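Local atomic coordinates of cysteine desulfurase (Fervidobacterium islandicum, PDB entry 6A6G), a protein that catalyses the pyridoxal-phosphate-dependent removal of sulfur from L-cysteine and probably supplies that sulfur for iron-sulfur cluster assembly as the SufS desulfurase. Residues A87-A92 and H217-V222; G106-V111 and L137-R142; Y321-M326 and S344-N349; V353-V358 and S395-S400. All coordinates share one frame; numbering follows the deposited sequence.

Contact 1 (A87-A92 and H217-V222)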
loop_
_atom_site.group_PDB
_atom_site.type_symbol
_atom_site.label_atom_id
_atom_site.label_comp_id
_atom_site.label_asym_id
_atom_site.label_seq_id
_atom_site.Cartn_x
_atom_site.Cartn_y
_atom_site.Cartn_z
ATOM N N ALA B 87 -5.786 -6.626 -16.416
ATOM C CA ALA B 87 -6.485 -7.844 -16.794
ATOM C C ALA B 87 -6.113 -8.300 -18.189
ATOM O O ALA B 87 -5.814 -9.478 -18.383
ATOM C CB ALA B 87 -8.004 -7.680 -16.665
ATOM N N ASN B 88 -6.136 -7.392 -19.156
ATOM C CA ASN B 88 -5.832 -7.748 -20.528
ATOM C C ASN B 88 -4.367 -8.148 -20.657
ATOM O O ASN B 88 -4.024 -9.031 -21.435
ATOM C CB ASN B 88 -6.124 -6.613 -21.506
ATOM C CG ASN B 88 -7.608 -6.323 -21.654
ATOM O OD1 ASN B 88 -8.465 -7.168 -21.353
ATOM N ND2 ASN B 88 -7.926 -5.102 -22.102
ATOM N N PHE B 89 -3.515 -7.516 -19.877
ATOM C CA PHE B 89 -2.095 -7.819 -19.888
ATOM C C PHE B 89 -1.790 -9.252 -19.490
ATOM O O PHE B 89 -0.872 -9.837 -20.029
ATOM C CB PHE B 89 -1.349 -6.833 -18.963
ATOM C CG PHE B 89 0.150 -6.940 -19.024
ATOM C CD1 PHE B 89 0.824 -6.716 -20.204
ATOM C CD2 PHE B 89 0.884 -7.230 -17.877
ATOM C CE1 PHE B 89 2.207 -6.823 -20.252
ATOM C CE2 PHE B 89 2.249 -7.351 -17.917
ATOM C CZ PHE B 89 2.914 -7.130 -19.103
ATOM N N LEU B 90 -2.547 -9.818 -18.560
ATOM C CA LEU B 90 -2.305 -11.208 -18.133
ATOM C C LEU B 90 -3.252 -12.251 -18.731
ATOM O O LEU B 90 -3.184 -13.432 -18.368
ATOM C CB LEU B 90 -2.366 -11.317 -16.607
ATOM C CG LEU B 90 -1.514 -10.305 -15.841
ATOM C CD1 LEU B 90 -2.179 -10.071 -14.494
ATOM C CD2 LEU B 90 -0.071 -10.719 -15.686
ATOM N N ASN B 91 -4.125 -11.818 -19.644
ATOM C CA ASN B 91 -5.230 -12.647 -20.116
ATOM C C ASN B 91 -6.130 -13.119 -18.983
ATOM O O ASN B 91 -6.453 -14.299 -18.869
ATOM C CB ASN B 91 -4.702 -13.858 -20.892
ATOM C CG ASN B 91 -5.765 -14.490 -21.761
ATOM O OD1 ASN B 91 -6.574 -13.793 -22.334
ATOM N ND2 ASN B 91 -5.762 -15.817 -21.852
ATOM N N ALA B 92 -6.534 -12.189 -18.130
ATOM C CA ALA B 92 -7.507 -12.496 -17.101
ATOM C C ALA B 92 -8.752 -11.626 -17.222
ATOM O O ALA B 92 -8.828 -10.682 -18.003
ATOM C CB ALA B 92 -6.884 -12.369 -15.732
ATOM N N HIS B 217 9.408 -8.755 -18.030
ATOM C CA HIS B 217 9.996 -8.964 -19.353
ATOM C C HIS B 217 9.466 -10.179 -20.148
ATOM O O HIS B 217 9.943 -10.466 -21.232
ATOM C CB HIS B 217 11.490 -9.094 -19.199
ATOM C CG HIS B 217 11.887 -10.311 -18.442
ATOM N ND1 HIS B 217 12.096 -11.529 -19.058
ATOM C CD2 HIS B 217 12.043 -10.518 -17.113
ATOM C CE1 HIS B 217 12.391 -12.425 -18.134
ATOM N NE2 HIS B 217 12.365 -11.841 -16.946
ATOM N N LYS B 218 8.470 -10.886 -19.642
ATOM C CA LYS B 218 7.960 -12.038 -20.351
ATOM C C LYS B 218 6.448 -12.091 -20.263
ATOM O O LYS B 218 5.878 -11.922 -19.171
ATOM C CB LYS B 218 8.571 -13.284 -19.752
ATOM C CG LYS B 218 8.232 -14.558 -20.506
ATOM C CD LYS B 218 9.113 -15.714 -20.059
ATOM C CE LYS B 218 9.008 -16.906 -21.004
ATOM N NZ LYS B 218 9.265 -18.151 -20.228
ATOM N N LYS B 219 5.805 -12.296 -21.425
ATOM C CA LYS B 219 4.360 -12.505 -21.503
ATOM C C LYS B 219 3.927 -13.635 -20.590
ATOM O O LYS B 219 4.559 -14.694 -20.528
ATOM C CB LYS B 219 3.853 -12.743 -22.943
ATOM C CG LYS B 219 3.261 -11.484 -23.618
ATOM C CD LYS B 219 2.510 -10.539 -22.643
ATOM C CE LYS B 219 1.784 -9.394 -23.332
ATOM N NZ LYS B 219 0.316 -9.606 -23.347
ATOM N N VAL B 220 2.899 -13.337 -19.819
ATOM C CA VAL B 220 2.293 -14.263 -18.893
ATOM C C VAL B 220 0.829 -14.315 -19.258
ATOM O O VAL B 220 0.155 -13.306 -19.339
ATOM C CB VAL B 220 2.477 -13.817 -17.438
ATOM C CG1 VAL B 220 1.518 -14.523 -16.523
ATOM C CG2 VAL B 220 3.876 -14.121 -16.974
ATOM N N ASP B 221 0.357 -15.507 -19.545
ATOM C CA ASP B 221 -1.048 -15.734 -19.877
ATOM C C ASP B 221 -1.556 -16.639 -18.756
ATOM O O ASP B 221 -1.274 -17.828 -18.747
ATOM C CB ASP B 221 -1.145 -16.420 -21.248
ATOM C CG ASP B 221 -2.579 -16.764 -21.655
ATOM O OD1 ASP B 221 -3.470 -16.900 -20.778
ATOM O OD2 ASP B 221 -2.830 -16.925 -22.876
ATOM N N VAL B 222 -2.286 -16.077 -17.808
ATOM C CA VAL B 222 -2.680 -16.849 -16.619
ATOM C C VAL B 222 -3.610 -18.006 -16.938
ATOM O O VAL B 222 -3.556 -19.010 -16.230
ATOM C CB VAL B 222 -3.290 -16.003 -15.474
ATOM C CG1 VAL B 222 -2.267 -14.996 -14.962
ATOM C CG2 VAL B 222 -4.584 -15.344 -15.903
HETATM O O HOH W 1 -1.145 -12.248 -21.422
HETATM O O HOH W 2 2.123 -10.363 -19.567
#
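Asn91 leans over Asp221, and its side chain can be followed outward atom by atom. Asn91 CB rests 3.3 Å from OD1 of Asp221; CG, placed anti to the backbone N (chi1 -162°), runs alongside the carboxylate; ND2 at the tip donates to Asp221 OD1 over 2.8 Å. The two side chains point the same way with their planes 89° apart: OD1 lies close to the amide plane of Asn91, while ND2 meets the carboxylate from above. Asn91 is also where helix 70-90 ends in a Schellman motif, and Asp221 is the N-cap of helix 222-225, its OD1 accepting from Lys224 N as well. With Asp221 replaced by an alanine, both Asn91 ND2 and Lys224 N would probably be left without their acceptor. Between these helix ends the main chains join directly, Val222 N donating to Leu90 O over 2.8 Å. Beside this bond Val222 CG1 packs on Leu90 CB at 4.0 Å, and CG2 on Ala92 CB. Two waters bridge Phe89 O to Val220, one through its O and the other through its N; the latter water sits over the centre of the Phe89 ring, which Lys219 CE approaches at CE1.

Contact 2 (G106-V111 and L137-R142)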
loop_
_atom_site.group_PDB
_atom_site.type_symbol
_atom_site.label_atom_id
_atom_site.label_comp_id
_atom_site.label_asym_id
_atom_site.label_seq_id
_atom_site.Cartn_x
_atom_site.Cartn_y
_atom_site.Cartn_z
ATOM N N GLY B 106 0.740 -9.274 -1.396
ATOM C CA GLY B 106 -0.046 -10.272 -2.089
ATOM C C GLY B 106 0.172 -11.668 -1.515
ATOM O O GLY B 106 -0.791 -12.419 -1.283
ATOM N N ILE B 107 1.435 -12.015 -1.290
ATOM C CA ILE B 107 1.746 -13.299 -0.688
ATOM C C ILE B 107 1.200 -13.416 0.741
ATOM O O ILE B 107 0.587 -14.428 1.090
ATOM C CB ILE B 107 3.267 -13.599 -0.749
ATOM C CG1 ILE B 107 3.669 -13.849 -2.198
ATOM C CG2 ILE B 107 3.633 -14.830 0.070
ATOM C CD1 ILE B 107 5.153 -13.700 -2.396
ATOM N N ASN B 108 1.416 -12.398 1.559
ATOM C CA ASN B 108 0.888 -12.400 2.907
ATOM C C ASN B 108 -0.650 -12.529 2.915
ATOM O O ASN B 108 -1.229 -13.206 3.772
ATOM C CB ASN B 108 1.298 -11.109 3.605
ATOM C CG ASN B 108 2.714 -11.156 4.119
ATOM O OD1 ASN B 108 2.936 -11.624 5.237
ATOM N ND2 ASN B 108 3.675 -10.649 3.323
ATOM N N PHE B 109 -1.277 -11.840 1.963
ATOM C CA PHE B 109 -2.710 -11.929 1.714
ATOM C C PHE B 109 -3.104 -13.393 1.570
ATOM O O PHE B 109 -3.974 -13.875 2.265
ATOM C CB PHE B 109 -3.036 -11.119 0.473
ATOM C CG PHE B 109 -4.465 -11.167 0.050
ATOM C CD1 PHE B 109 -5.100 -12.368 -0.226
ATOM C CD2 PHE B 109 -5.165 -9.983 -0.173
ATOM C CE1 PHE B 109 -6.418 -12.402 -0.657
ATOM C CE2 PHE B 109 -6.479 -10.011 -0.594
ATOM C CZ PHE B 109 -7.102 -11.224 -0.844
ATOM N N LEU B 110 -2.391 -14.102 0.716
ATOM C CA LEU B 110 -2.699 -15.479 0.408
ATOM C C LEU B 110 -2.433 -16.482 1.549
ATOM O O LEU B 110 -3.237 -17.382 1.747
ATOM C CB LEU B 110 -1.925 -15.894 -0.824
ATOM C CG LEU B 110 -2.364 -15.185 -2.090
ATOM C CD1 LEU B 110 -1.469 -15.665 -3.237
ATOM C CD2 LEU B 110 -3.810 -15.501 -2.392
ATOM N N VAL B 111 -1.332 -16.343 2.294
ATOM C CA VAL B 111 -1.107 -17.253 3.418
ATOM C C VAL B 111 -2.229 -17.097 4.446
ATOM O O VAL B 111 -2.845 -18.077 4.857
ATOM C CB VAL B 111 0.220 -17.025 4.118
ATOM C CG1 VAL B 111 0.407 -18.071 5.214
ATOM C CG2 VAL B 111 1.373 -17.051 3.128
ATOM N N LEU B 137 8.795 -16.794 1.304
ATOM C CA LEU B 137 9.350 -17.771 2.199
ATOM C C LEU B 137 9.005 -17.426 3.635
ATOM O O LEU B 137 8.403 -18.235 4.342
ATOM C CB LEU B 137 10.876 -17.819 2.023
ATOM C CG LEU B 137 11.681 -18.916 2.754
ATOM C CD1 LEU B 137 12.933 -19.285 1.963
ATOM C CD2 LEU B 137 12.069 -18.538 4.165
ATOM N N VAL B 138 9.409 -16.230 4.072
ATOM C CA VAL B 138 9.208 -15.806 5.447
ATOM C C VAL B 138 7.740 -15.874 5.869
ATOM O O VAL B 138 7.452 -16.331 6.941
ATOM C CB VAL B 138 9.789 -14.398 5.743
ATOM C CG1 VAL B 138 9.710 -14.115 7.230
ATOM C CG2 VAL B 138 11.265 -14.316 5.328
ATOM N N PRO B 139 6.803 -15.421 5.025
ATOM C CA PRO B 139 5.398 -15.629 5.432
ATOM C C PRO B 139 4.995 -17.098 5.736
ATOM O O PRO B 139 4.240 -17.350 6.675
ATOM C CB PRO B 139 4.600 -15.105 4.241
ATOM C CG PRO B 139 5.525 -14.191 3.494
ATOM C CD PRO B 139 6.930 -14.634 3.787
ATOM N N TRP B 140 5.474 -18.050 4.939
ATOM C CA TRP B 140 5.021 -19.415 5.065
ATOM C C TRP B 140 5.686 -19.968 6.301
ATOM O O TRP B 140 5.029 -20.575 7.140
ATOM C CB TRP B 140 5.400 -20.266 3.846
ATOM C CG TRP B 140 4.846 -19.778 2.564
ATOM C CD1 TRP B 140 5.523 -19.141 1.584
ATOM C CD2 TRP B 140 3.497 -19.877 2.120
ATOM N NE1 TRP B 140 4.679 -18.847 0.531
ATOM C CE2 TRP B 140 3.433 -19.304 0.838
ATOM C CE3 TRP B 140 2.339 -20.433 2.672
ATOM C CZ2 TRP B 140 2.266 -19.214 0.119
ATOM C CZ3 TRP B 140 1.169 -20.365 1.954
ATOM C CH2 TRP B 140 1.135 -19.740 0.676
ATOM N N VAL B 141 6.984 -19.749 6.430
ATOM C CA VAL B 141 7.720 -20.291 7.546
ATOM C C VAL B 141 7.149 -19.780 8.860
ATOM O O VAL B 141 6.799 -20.570 9.725
ATOM C CB VAL B 141 9.229 -19.964 7.448
ATOM C CG1 VAL B 141 9.980 -20.394 8.701
ATOM C CG2 VAL B 141 9.838 -20.700 6.285
ATOM N N ARG B 142 7.050 -18.469 9.012
ATOM C CA ARG B 142 6.608 -17.878 10.264
ATOM C C ARG B 142 5.163 -18.232 10.630
ATOM O O ARG B 142 4.865 -18.572 11.780
ATOM C CB ARG B 142 6.694 -16.377 10.171
ATOM C CG ARG B 142 6.351 -15.689 11.471
ATOM C CD ARG B 142 7.279 -16.139 12.613
ATOM N NE ARG B 142 6.915 -15.500 13.856
ATOM C CZ ARG B 142 7.528 -15.697 15.017
ATOM N NH1 ARG B 142 8.576 -16.518 15.110
ATOM N NH2 ARG B 142 7.105 -15.054 16.105
#
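Trp140 carries its CG beside the backbone N, opposite the carbonyl carbon (chi1 -60°), which sends the indole across toward helix 103-116; on that helix Val111 holds CG1 anti to the backbone N (chi1 -176°), leaving CG2 to meet the ring. The two helices belong to the large domain of the fold-type I PLP enzymes, whose central seven-stranded sheet they flank. Helix 138-147 is the connection of a beta-alpha-beta crossover between the neighbouring parallel strands 125-129 and 150-154, and the two helical segments run in roughly the same direction. Trp140 lies between sheet and helix: besides Val111, its ring touches side chains of strands 125-129, 150-154 and 179-183. Its NE1 bonds to Asn136 OD1, a bond that would limit rotation of the indole.

Pro139, in the first turn of its helix, makes the second apolar contact. Its CG meets Ile107 CG2 at 4.0 Å, and its CB touches Val111 CG2 at 3.9 Å, so that Val111 CG2 serves both partners. The amide of Asn108 crosses the pyrrolidine at about a right angle, with OD1 4.0 Å from Pro139 CB; its polar duties lie elsewhere, ND2 bonding to Thr104 O and to Tyr261 O of the second subunit. The side chain of Ile107 is about 5 Å from the bound PLP. Over the indole the fit is a CH-pi contact, with Val111 CG2 3.4 Å from the centroid of the Trp140 six-membered ring and 7° off its normal.

Contact 3 (Y321-M326 and S344-N349)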
loop_
_atom_site.group_PDB
_atom_site.type_symbol
_atom_site.label_atom_id
_atom_site.label_comp_id
_atom_site.label_asym_id
_atom_site.label_seq_id
_atom_site.Cartn_x
_atom_site.Cartn_y
_atom_site.Cartn_z
ATOM N N TYR B 321 24.069 -11.936 -23.854
ATOM C CA TYR B 321 25.334 -11.213 -23.922
ATOM C C TYR B 321 26.013 -11.049 -22.547
ATOM O O TYR B 321 27.225 -11.287 -22.396
ATOM C CB TYR B 321 25.083 -9.867 -24.577
ATOM C CG TYR B 321 26.319 -9.071 -24.864
ATOM C CD1 TYR B 321 27.079 -9.288 -26.047
ATOM C CD2 TYR B 321 26.740 -8.077 -23.977
ATOM C CE1 TYR B 321 28.237 -8.528 -26.309
ATOM C CE2 TYR B 321 27.866 -7.323 -24.232
ATOM C CZ TYR B 321 28.617 -7.536 -25.393
ATOM O OH TYR B 321 29.731 -6.748 -25.594
ATOM N N LEU B 322 25.237 -10.657 -21.550
ATOM C CA LEU B 322 25.779 -10.464 -20.222
ATOM C C LEU B 322 26.347 -11.776 -19.729
ATOM O O LEU B 322 27.409 -11.819 -19.140
ATOM C CB LEU B 322 24.679 -9.977 -19.262
ATOM C CG LEU B 322 24.954 -9.959 -17.748
ATOM C CD1 LEU B 322 26.105 -9.048 -17.377
ATOM C CD2 LEU B 322 23.696 -9.567 -16.993
ATOM N N LEU B 323 25.608 -12.845 -19.960
ATOM C CA LEU B 323 26.027 -14.174 -19.511
ATOM C C LEU B 323 27.345 -14.569 -20.178
ATOM O O LEU B 323 28.297 -14.951 -19.490
ATOM C CB LEU B 323 24.931 -15.194 -19.784
ATOM C CG LEU B 323 24.888 -16.474 -18.962
ATOM C CD1 LEU B 323 25.334 -16.285 -17.519
ATOM C CD2 LEU B 323 23.450 -17.003 -19.017
ATOM N N GLU B 324 27.397 -14.418 -21.500
ATOM C CA GLU B 324 28.613 -14.673 -22.254
ATOM C C GLU B 324 29.841 -13.898 -21.771
ATOM O O GLU B 324 30.904 -14.488 -21.540
ATOM C CB GLU B 324 28.385 -14.376 -23.726
ATOM C CG GLU B 324 27.546 -15.444 -24.414
ATOM C CD GLU B 324 27.043 -15.013 -25.786
ATOM O OE1 GLU B 324 26.261 -15.808 -26.381
ATOM O OE2 GLU B 324 27.434 -13.894 -26.259
ATOM N N LYS B 325 29.695 -12.591 -21.616
ATOM C CA LYS B 325 30.810 -11.758 -21.144
ATOM C C LYS B 325 31.174 -12.087 -19.718
ATOM O O LYS B 325 32.326 -12.041 -19.359
ATOM C CB LYS B 325 30.530 -10.243 -21.265
ATOM C CG LYS B 325 30.081 -9.725 -22.630
ATOM C CD LYS B 325 30.877 -10.252 -23.818
ATOM C CE LYS B 325 32.297 -9.728 -23.871
ATOM N NZ LYS B 325 33.244 -10.871 -24.145
ATOM N N MET B 326 30.209 -12.427 -18.886
ATOM C CA MET B 326 30.555 -12.723 -17.502
ATOM C C MET B 326 31.337 -14.046 -17.449
ATOM O O MET B 326 32.362 -14.145 -16.761
ATOM C CB MET B 326 29.313 -12.725 -16.612
ATOM C CG MET B 326 29.572 -12.355 -15.151
ATOM S SD MET B 326 30.024 -10.636 -14.810
ATOM C CE MET B 326 29.218 -9.915 -16.203
ATOM N N SER B 344 17.569 -12.127 -17.525
ATOM C CA SER B 344 17.445 -10.899 -16.741
ATOM C C SER B 344 18.668 -10.466 -15.992
ATOM O O SER B 344 18.998 -9.307 -16.108
ATOM C CB SER B 344 16.267 -10.929 -15.774
ATOM O OG SER B 344 15.104 -11.090 -16.539
ATOM N N LEU B 345 19.333 -11.374 -15.271
ATOM C CA LEU B 345 20.264 -11.029 -14.181
ATOM C C LEU B 345 21.333 -12.088 -13.985
ATOM O O LEU B 345 21.078 -13.251 -14.169
ATOM C CB LEU B 345 19.526 -10.872 -12.834
ATOM C CG LEU B 345 18.841 -12.147 -12.298
ATOM C CD1 LEU B 345 19.688 -12.950 -11.336
ATOM C CD2 LEU B 345 17.514 -11.821 -11.626
ATOM N N VAL B 346 22.517 -11.663 -13.575
ATOM C CA VAL B 346 23.557 -12.567 -13.209
ATOM C C VAL B 346 24.065 -12.240 -11.833
ATOM O O VAL B 346 24.532 -11.135 -11.583
ATOM C CB VAL B 346 24.711 -12.525 -14.223
ATOM C CG1 VAL B 346 25.765 -13.547 -13.879
ATOM C CG2 VAL B 346 24.173 -12.908 -15.583
ATOM N N SER B 347 23.980 -13.219 -10.948
ATOM C CA SER B 347 24.657 -13.118 -9.672
ATOM C C SER B 347 26.055 -13.732 -9.744
ATOM O O SER B 347 26.248 -14.780 -10.340
ATOM C CB SER B 347 23.876 -13.838 -8.599
ATOM O OG SER B 347 22.730 -13.124 -8.263
ATOM N N PHE B 348 27.010 -13.113 -9.079
ATOM C CA PHE B 348 28.378 -13.524 -9.209
ATOM C C PHE B 348 29.220 -13.001 -8.065
ATOM O O PHE B 348 28.795 -12.135 -7.328
ATOM C CB PHE B 348 28.938 -13.022 -10.552
ATOM C CG PHE B 348 28.952 -11.515 -10.710
ATOM C CD1 PHE B 348 27.887 -10.854 -11.248
ATOM C CD2 PHE B 348 30.089 -10.764 -10.370
ATOM C CE1 PHE B 348 27.905 -9.472 -11.403
ATOM C CE2 PHE B 348 30.121 -9.391 -10.537
ATOM C CZ PHE B 348 29.025 -8.746 -11.043
ATOM N N ASN B 349 30.406 -13.554 -7.910
ATOM C CA ASN B 349 31.408 -13.000 -7.012
ATOM C C ASN B 349 32.731 -12.792 -7.710
ATOM O O ASN B 349 33.073 -13.520 -8.623
ATOM C CB ASN B 349 31.587 -13.905 -5.847
ATOM C CG ASN B 349 30.649 -13.581 -4.730
ATOM O OD1 ASN B 349 30.604 -12.442 -4.267
ATOM N ND2 ASN B 349 29.923 -14.587 -4.254
#
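Leu323 and Val346 mark the nearest approach of the two backbones, their CA atoms 7.0 Å apart where helix segment 321-326 runs 24° from the direction of strand 345-349, the axes 8.8 Å from each other. Val346 points toward the helix and divides its two methyl groups among three partners. CG2 lies beside the backbone N, and this branch meets both Leu322 and Leu323: Val346 CG2 is 3.7 Å from Leu322 CD2 and 4.1 Å from Leu323 CD1. Leu322 slides past the valine in the opposite direction, whereas Leu323 crosses it at about a right angle, so the two leucines reach one methyl from different directions. The other branch, Val346 CG1, is met by Met326 CG at 4.2 Å.

Further along, Met326 bends at chi2 (69°) and again at chi3, and the first of these turns carries the sulfur over the ring of Phe348. Met326 SD stands 4.1 Å from the Phe348 centroid, only 7° from the ring normal, a Met-aromatic contact made from above the middle of the face. Met326 also touches Ile414 and Leu417 of helix 407-422, while Phe348 leans on Val397 of the adjoining strand.

The interface is wholly apolar and buried. Helix 308-327 thus lies on one face of an antiparallel part of the six-stranded sheet, the alpha/beta layering of the small domain in fold-type I PLP enzymes.

Contact 4 (V353-V358 and S395-S400)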
loop_
_atom_site.group_PDB
_atom_site.type_symbol
_atom_site.label_atom_id
_atom_site.label_comp_id
_atom_site.label_asym_id
_atom_site.label_seq_id
_atom_site.Cartn_x
_atom_site.Cartn_y
_atom_site.Cartn_z
ATOM N N VAL B 353 37.417 -10.423 -3.387
ATOM C CA VAL B 353 36.850 -9.096 -3.176
ATOM C C VAL B 353 35.405 -9.188 -2.723
ATOM O O VAL B 353 34.590 -9.844 -3.369
ATOM C CB VAL B 353 36.878 -8.253 -4.476
ATOM C CG1 VAL B 353 36.467 -6.810 -4.188
ATOM C CG2 VAL B 353 38.277 -8.284 -5.116
ATOM N N HIS B 354 35.080 -8.506 -1.629
ATOM C CA HIS B 354 33.728 -8.581 -1.103
ATOM C C HIS B 354 32.760 -7.844 -2.040
ATOM O O HIS B 354 33.126 -6.809 -2.612
ATOM C CB HIS B 354 33.658 -7.979 0.294
ATOM C CG HIS B 354 32.409 -8.346 1.035
ATOM N ND1 HIS B 354 31.255 -7.592 0.977
ATOM C CD2 HIS B 354 32.121 -9.415 1.821
ATOM C CE1 HIS B 354 30.324 -8.172 1.709
ATOM N NE2 HIS B 354 30.824 -9.273 2.243
ATOM N N PRO B 355 31.519 -8.360 -2.192
ATOM C CA PRO B 355 30.554 -7.676 -3.063
ATOM C C PRO B 355 30.387 -6.210 -2.774
ATOM O O PRO B 355 30.308 -5.427 -3.697
ATOM C CB PRO B 355 29.254 -8.410 -2.784
ATOM C CG PRO B 355 29.708 -9.800 -2.477
ATOM C CD PRO B 355 30.996 -9.658 -1.724
ATOM N N HIS B 356 30.336 -5.831 -1.510
ATOM C CA HIS B 356 30.171 -4.414 -1.161
ATOM C C HIS B 356 31.232 -3.563 -1.817
ATOM O O HIS B 356 30.942 -2.504 -2.379
ATOM C CB HIS B 356 30.255 -4.212 0.356
ATOM C CG HIS B 356 29.073 -4.729 1.106
ATOM N ND1 HIS B 356 27.944 -5.208 0.478
ATOM C CD2 HIS B 356 28.827 -4.811 2.429
ATOM C CE1 HIS B 356 27.065 -5.582 1.389
ATOM N NE2 HIS B 356 27.572 -5.343 2.581
ATOM N N ASP B 357 32.473 -4.027 -1.754
ATOM C CA ASP B 357 33.553 -3.291 -2.390
ATOM C C ASP B 357 33.458 -3.335 -3.907
ATOM O O ASP B 357 33.763 -2.343 -4.562
ATOM C CB ASP B 357 34.898 -3.812 -1.940
ATOM C CG ASP B 357 35.091 -3.708 -0.448
ATOM O OD1 ASP B 357 34.777 -2.653 0.162
ATOM O OD2 ASP B 357 35.584 -4.684 0.119
ATOM N N VAL B 358 33.045 -4.477 -4.465
ATOM C CA VAL B 358 32.855 -4.594 -5.901
ATOM C C VAL B 358 31.843 -3.551 -6.338
ATOM O O VAL B 358 32.144 -2.694 -7.182
ATOM C CB VAL B 358 32.383 -6.012 -6.323
ATOM C CG1 VAL B 358 31.992 -6.071 -7.804
ATOM C CG2 VAL B 358 33.446 -7.070 -6.019
ATOM N N SER B 395 27.294 -13.777 0.289
ATOM C CA SER B 395 26.618 -12.720 -0.449
ATOM C C SER B 395 27.128 -12.737 -1.863
ATOM O O SER B 395 27.982 -13.536 -2.230
ATOM C CB SER B 395 26.864 -11.338 0.192
ATOM O OG SER B 395 28.249 -11.132 0.428
ATOM N N THR B 396 26.648 -11.790 -2.647
ATOM C CA THR B 396 26.823 -11.839 -4.062
ATOM C C THR B 396 26.647 -10.435 -4.642
ATOM O O THR B 396 25.928 -9.613 -4.079
ATOM C CB THR B 396 25.734 -12.786 -4.605
ATOM O OG1 THR B 396 26.189 -14.141 -4.534
ATOM C CG2 THR B 396 25.331 -12.462 -5.976
ATOM N N VAL B 397 27.332 -10.197 -5.758
ATOM C CA VAL B 397 27.040 -9.105 -6.656
ATOM C C VAL B 397 25.957 -9.532 -7.646
ATOM O O VAL B 397 25.871 -10.699 -8.062
ATOM C CB VAL B 397 28.289 -8.657 -7.448
ATOM C CG1 VAL B 397 28.001 -7.381 -8.188
ATOM C CG2 VAL B 397 29.451 -8.422 -6.512
ATOM N N ARG B 398 25.110 -8.592 -8.017
ATOM C CA ARG B 398 24.071 -8.912 -8.960
ATOM C C ARG B 398 23.960 -7.775 -9.933
ATOM O O ARG B 398 23.728 -6.647 -9.515
ATOM C CB ARG B 398 22.725 -9.183 -8.263
ATOM C CG ARG B 398 21.684 -9.734 -9.227
ATOM C CD ARG B 398 20.272 -9.748 -8.661
ATOM N NE ARG B 398 19.897 -8.431 -8.163
ATOM C CZ ARG B 398 18.852 -8.177 -7.389
ATOM N NH1 ARG B 398 18.031 -9.153 -7.018
ATOM N NH2 ARG B 398 18.628 -6.929 -6.993
ATOM N N ALA B 399 24.152 -8.089 -11.214
ATOM C CA ALA B 399 23.860 -7.191 -12.312
ATOM C C ALA B 399 22.653 -7.723 -13.057
ATOM O O ALA B 399 22.569 -8.917 -13.387
ATOM C CB ALA B 399 25.051 -7.113 -13.240
ATOM N N SER B 400 21.721 -6.847 -13.345
ATOM C CA SER B 400 20.484 -7.217 -14.034
ATOM C C SER B 400 20.107 -6.169 -15.064
ATOM O O SER B 400 20.230 -4.975 -14.803
ATOM C CB SER B 400 19.343 -7.333 -13.044
ATOM O OG SER B 400 19.420 -6.279 -12.104
#
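The start of helix 355-366, capped by His354, is set against the first residues of strand 396-400 in the small-domain sheet. His354 occupies the N-cap position, and its ring ND1 accepts from His356 N at 3.2 Å, the donor tilted 25° from the ring plane. CG of His354 is anti to the backbone N (chi1 -164°), which folds the imidazole back over the first turn: Pro355 CD lies over one of its faces, and CE1 stands above the centre of the His356 ring. The same ring approaches Ser395, with His354 NE2 3.7 Å from Ser395 OG. Replacing His354 by an alanine would probably leave His356 N without its cap and open a gap beside the hydroxyl of Ser395.

Pro355 does most of the packing on the strand. Its CG sits 3.5 Å from Ser395 OG and 3.7 Å from Thr396 N, and its CB is 3.7 Å from Val397 CG2. That same methyl, Val397 CG2, receives Val358 CG1, also at 3.7 Å, the two valines crossing obliquely one turn into the helix. Ser395 OG itself makes a weak hydrogen bond to Pro393 O, while the strand is bonded through its backbone to neighbours in the sheet.

The scaffold protein NifU, another chain, meets this first turn: Asp357 makes a salt bridge to Arg120 of NifU, and the side chain of His354 is about 5 Å from a zinc ion. Packing of Pro355 and Val358 on the sheet is thus combined with polar groups turned to NifU, consistent with a docking surface built on the small domain.

Overall arrangement
Contacts 3 and 4 share a sheet: strands 345-350 and 396-400 are neighbours in it, probably bonded from Val346 N to Ala399 O and from Phe348 N to Val397 O, and each receives a helix mainly on buried hydrocarbon. Contact 2 is equally buried but belongs to the other sheet, where an indole and a proline join two helices near the PLP. Contact 1 differs most, joining two helix ends through backbone and amide-carboxylate bonds. Contacts 1 and 3 come close where His217 of one approaches Ser344 of the other. Contacts 2 and 3 rest on apolar packing, whereas contact 1 adds directed bonds and water at its partly exposed site, and contact 4 combines packing with capping beside the partner chain.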